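Local atomic coordinates of cell division control protein 4 (Saccharomyces cerevisiae, PDB entry 3V7D), a protein that serves as the substrate-recognition subunit of an SCF E3 ubiquitin ligase, binding phosphorylated targets such as the CDK inhibitor Sic1 and directing their ubiquitination. Residues B[12-16]-B[44-48]. The protein carries 1 engineered substitution. Numbering follows the deposited sequence.
Sequences RDLIT and NWNKI
Asp13 accepts a nearly straight hydrogen bond from the indole of Trp45, with NE1 of Trp45 2.9 Å from OD1 of Asp13 and an N-H...O angle of 166°. The nitrogen meets the syn lone pair of OD1, and the oxygen lies in the plane of the indole. With CG anti to the backbone N (chi1 -170°), the same carboxylate turns back over the start of helix 14-17 as its N-cap: OD1 also accepts from Thr16 N at 3.3 Å, and OD2 is the acceptor for Thr16 OG1 at 2.9 Å. Both of these donors approach from above the carboxylate plane, so three bonds fix its rotation and probably favour the charged form. Ile15 covers one face of the Trp45 ring. Its CG2 makes a CH-pi contact 3.7 Å from the centroid of the five-membered ring, whereas CG1 reaches over the benzene part, 3.4 Å from CZ2 of Trp45. The same CG2 also meets CD1 of Ile48, 3.9 Å away, and CD1 lies 3.6 Å from the carbonyl oxygen of Ile15. Thr16 OG1 stands at the indole edge, 3.9 Å from CD1 of Trp45. Within the F-box, this joins the short helix 14-17 to helix 43-49, far from the WD40 propeller; helix 20-27 packs on Ile15 and Ile48 through Phe27, and an apolar side chain of another protein chain, probably Skp1, touches Trp45, as expected of the SCF-docking module.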
ATOM      1  N   ARG B  12      30.869 -16.481 -21.575  1.00 51.52           N
ATOM      2  CA  ARG B  12      30.901 -17.036 -20.237  1.00 48.44           C
ATOM      3  C   ARG B  12      29.567 -16.878 -19.526  1.00 45.64           C
ATOM      4  O   ARG B  12      28.928 -15.829 -19.595  1.00 40.71           O
ATOM      5  CB  ARG B  12      32.020 -16.384 -19.426  1.00 47.02           C
ATOM      6  CG  ARG B  12      32.100 -16.861 -17.993  1.00 47.11           C
ATOM      7  CD  ARG B  12      33.482 -16.618 -17.391  1.00 48.98           C
ATOM      8  NE  ARG B  12      33.655 -17.393 -16.170  1.00 58.12           N
ATOM      9  CZ  ARG B  12      34.746 -18.088 -15.870  1.00 64.04           C
ATOM     10  NH1 ARG B  12      35.781 -18.101 -16.701  1.00 63.42           N
ATOM     11  NH2 ARG B  12      34.803 -18.769 -14.731  1.00 65.42           N
ATOM     12  N   ASP B  13      29.144 -17.936 -18.848  1.00 45.12           N
ATOM     13  CA  ASP B  13      27.961 -17.855 -18.015  1.00 42.07           C
ATOM     14  C   ASP B  13      28.300 -17.023 -16.780  1.00 41.29           C
ATOM     15  O   ASP B  13      28.644 -17.563 -15.728  1.00 42.43           O
ATOM     16  CB  ASP B  13      27.500 -19.253 -17.619  1.00 39.28           C
ATOM     17  CG  ASP B  13      26.140 -19.253 -16.965  1.00 41.62           C
ATOM     18  OD1 ASP B  13      25.643 -18.165 -16.601  1.00 37.64           O
ATOM     19  OD2 ASP B  13      25.569 -20.350 -16.803  1.00 49.23           O
ATOM     20  N   LEU B  14      28.199 -15.704 -16.925  1.00 39.93           N
ATOM     21  CA  LEU B  14      28.556 -14.771 -15.860  1.00 42.40           C
ATOM     22  C   LEU B  14      27.704 -14.947 -14.603  1.00 42.09           C
ATOM     23  O   LEU B  14      28.200 -14.803 -13.490  1.00 43.55           O
ATOM     24  CB  LEU B  14      28.449 -13.327 -16.355  1.00 45.22           C
ATOM     25  CG  LEU B  14      29.308 -12.920 -17.555  1.00 48.03           C
ATOM     26  CD1 LEU B  14      29.241 -11.422 -17.759  1.00 52.58           C
ATOM     27  CD2 LEU B  14      30.747 -13.368 -17.372  1.00 47.33           C
ATOM     28  N   ILE B  15      26.423 -15.253 -14.784  1.00 42.50           N
ATOM     29  CA  ILE B  15      25.500 -15.382 -13.658  1.00 37.25           C
ATOM     30  C   ILE B  15      25.869 -16.577 -12.787  1.00 37.31           C
ATOM     31  O   ILE B  15      25.850 -16.495 -11.560  1.00 42.28           O
ATOM     32  CB  ILE B  15      24.033 -15.479 -14.144  1.00 41.30           C
ATOM     33  CG1 ILE B  15      23.568 -14.124 -14.690  1.00 44.70           C
ATOM     34  CG2 ILE B  15      23.100 -15.972 -13.029  1.00 37.76           C
ATOM     35  CD1 ILE B  15      23.622 -12.994 -13.685  1.00 45.96           C
ATOM     36  N   THR B  16      26.223 -17.684 -13.428  1.00 39.80           N
ATOM     37  CA  THR B  16      26.656 -18.873 -12.707  1.00 42.58           C
ATOM     38  C   THR B  16      28.044 -18.680 -12.095  1.00 39.91           C
ATOM     39  O   THR B  16      28.276 -19.039 -10.939  1.00 39.38           O
ATOM     40  CB  THR B  16      26.666 -20.107 -13.631  1.00 45.45           C
ATOM     41  OG1 THR B  16      25.320 -20.464 -13.960  1.00 47.75           O
ATOM     42  CG2 THR B  16      27.344 -21.286 -12.954  1.00 45.83           C
ATOM     43  N   ASN B  44      20.355 -23.847 -13.121  1.00 44.63           N
ATOM     44  CA  ASN B  44      21.186 -23.073 -12.207  0.51 43.71           C
ATOM     45  C   ASN B  44      20.699 -21.634 -12.044  1.00 40.48           C
ATOM     46  O   ASN B  44      20.678 -21.089 -10.943  1.00 40.56           O
ATOM     47  CB  ASN B  44      22.631 -23.085 -12.702  0.51 46.03           C
ATOM     48  CG  ASN B  44      23.049 -24.446 -13.227  0.51 50.04           C
ATOM     49  OD1 ASN B  44      22.608 -24.875 -14.297  0.51 50.16           O
ATOM     50  ND2 ASN B  44      23.902 -25.133 -12.476  0.51 47.66           N
ATOM     51  N   TRP B  45      20.331 -21.013 -13.163  1.00 39.78           N
ATOM     52  CA  TRP B  45      19.779 -19.663 -13.114  1.00 35.64           C
ATOM     53  C   TRP B  45      18.484 -19.709 -12.318  1.00 35.42           C
ATOM     54  O   TRP B  45      18.216 -18.841 -11.479  1.00 36.42           O
ATOM     55  CB  TRP B  45      19.496 -19.119 -14.517  1.00 35.52           C
ATOM     56  CG  TRP B  45      20.688 -18.515 -15.217  1.00 40.04           C
ATOM     57  CD1 TRP B  45      21.951 -19.022 -15.276  1.00 42.52           C
ATOM     58  CD2 TRP B  45      20.717 -17.286 -15.957  1.00 39.76           C
ATOM     59  NE1 TRP B  45      22.765 -18.190 -16.010  1.00 47.02           N
ATOM     60  CE2 TRP B  45      22.030 -17.116 -16.438  1.00 43.87           C
ATOM     61  CE3 TRP B  45      19.756 -16.313 -16.260  1.00 38.49           C
ATOM     62  CZ2 TRP B  45      22.409 -16.016 -17.209  1.00 40.80           C
ATOM     63  CZ3 TRP B  45      20.136 -15.216 -17.023  1.00 36.19           C
ATOM     64  CH2 TRP B  45      21.453 -15.075 -17.481  1.00 37.28           C
ATOM     65  N   ASN B  46      17.685 -20.737 -12.588  1.00 37.17           N
ATOM     66  CA  ASN B  46      16.413 -20.925 -11.903  1.00 38.46           C
ATOM     67  C   ASN B  46      16.639 -21.020 -10.402  1.00 36.34           C
ATOM     68  O   ASN B  46      15.931 -20.388  -9.613  1.00 39.88           O
ATOM     69  CB  ASN B  46      15.717 -22.187 -12.418  1.00 38.51           C
ATOM     70  CG  ASN B  46      14.294 -22.323 -11.905  1.00 45.49           C
ATOM     71  OD1 ASN B  46      14.052 -22.905 -10.843  1.00 46.04           O
ATOM     72  ND2 ASN B  46      13.341 -21.797 -12.665  1.00 40.63           N
ATOM     73  N   LYS B  47      17.648 -21.796 -10.018  1.00 34.30           N
ATOM     74  CA  LYS B  47      17.968 -21.997  -8.609  1.00 43.06           C
ATOM     75  C   LYS B  47      18.429 -20.692  -7.960  1.00 42.12           C
ATOM     76  O   LYS B  47      17.980 -20.340  -6.869  1.00 38.78           O
ATOM     77  CB  LYS B  47      19.040 -23.079  -8.459  1.00 51.81           C
ATOM     78  CG  LYS B  47      19.240 -23.569  -7.031  1.00 65.16           C
ATOM     79  CD  LYS B  47      20.460 -24.479  -6.919  1.00 75.15           C
ATOM     80  CE  LYS B  47      20.240 -25.815  -7.614  1.00 82.58           C
ATOM     81  NZ  LYS B  47      19.318 -26.704  -6.852  1.00 85.44           N
ATOM     82  N   ILE B  48      19.318 -19.978  -8.644  1.00 39.95           N
ATOM     83  CA  ILE B  48      19.867 -18.721  -8.137  1.00 38.23           C
ATOM     84  C   ILE B  48      18.782 -17.671  -7.859  1.00 42.57           C
ATOM     85  O   ILE B  48      18.780 -17.030  -6.807  1.00 44.10           O
ATOM     86  CB  ILE B  48      20.916 -18.143  -9.117  1.00 38.34           C
ATOM     87  CG1 ILE B  48      22.198 -18.977  -9.077  1.00 39.43           C
ATOM     88  CG2 ILE B  48      21.222 -16.693  -8.790  1.00 34.40           C
ATOM     89  CD1 ILE B  48      23.241 -18.533 -10.079  1.00 40.33           C
TER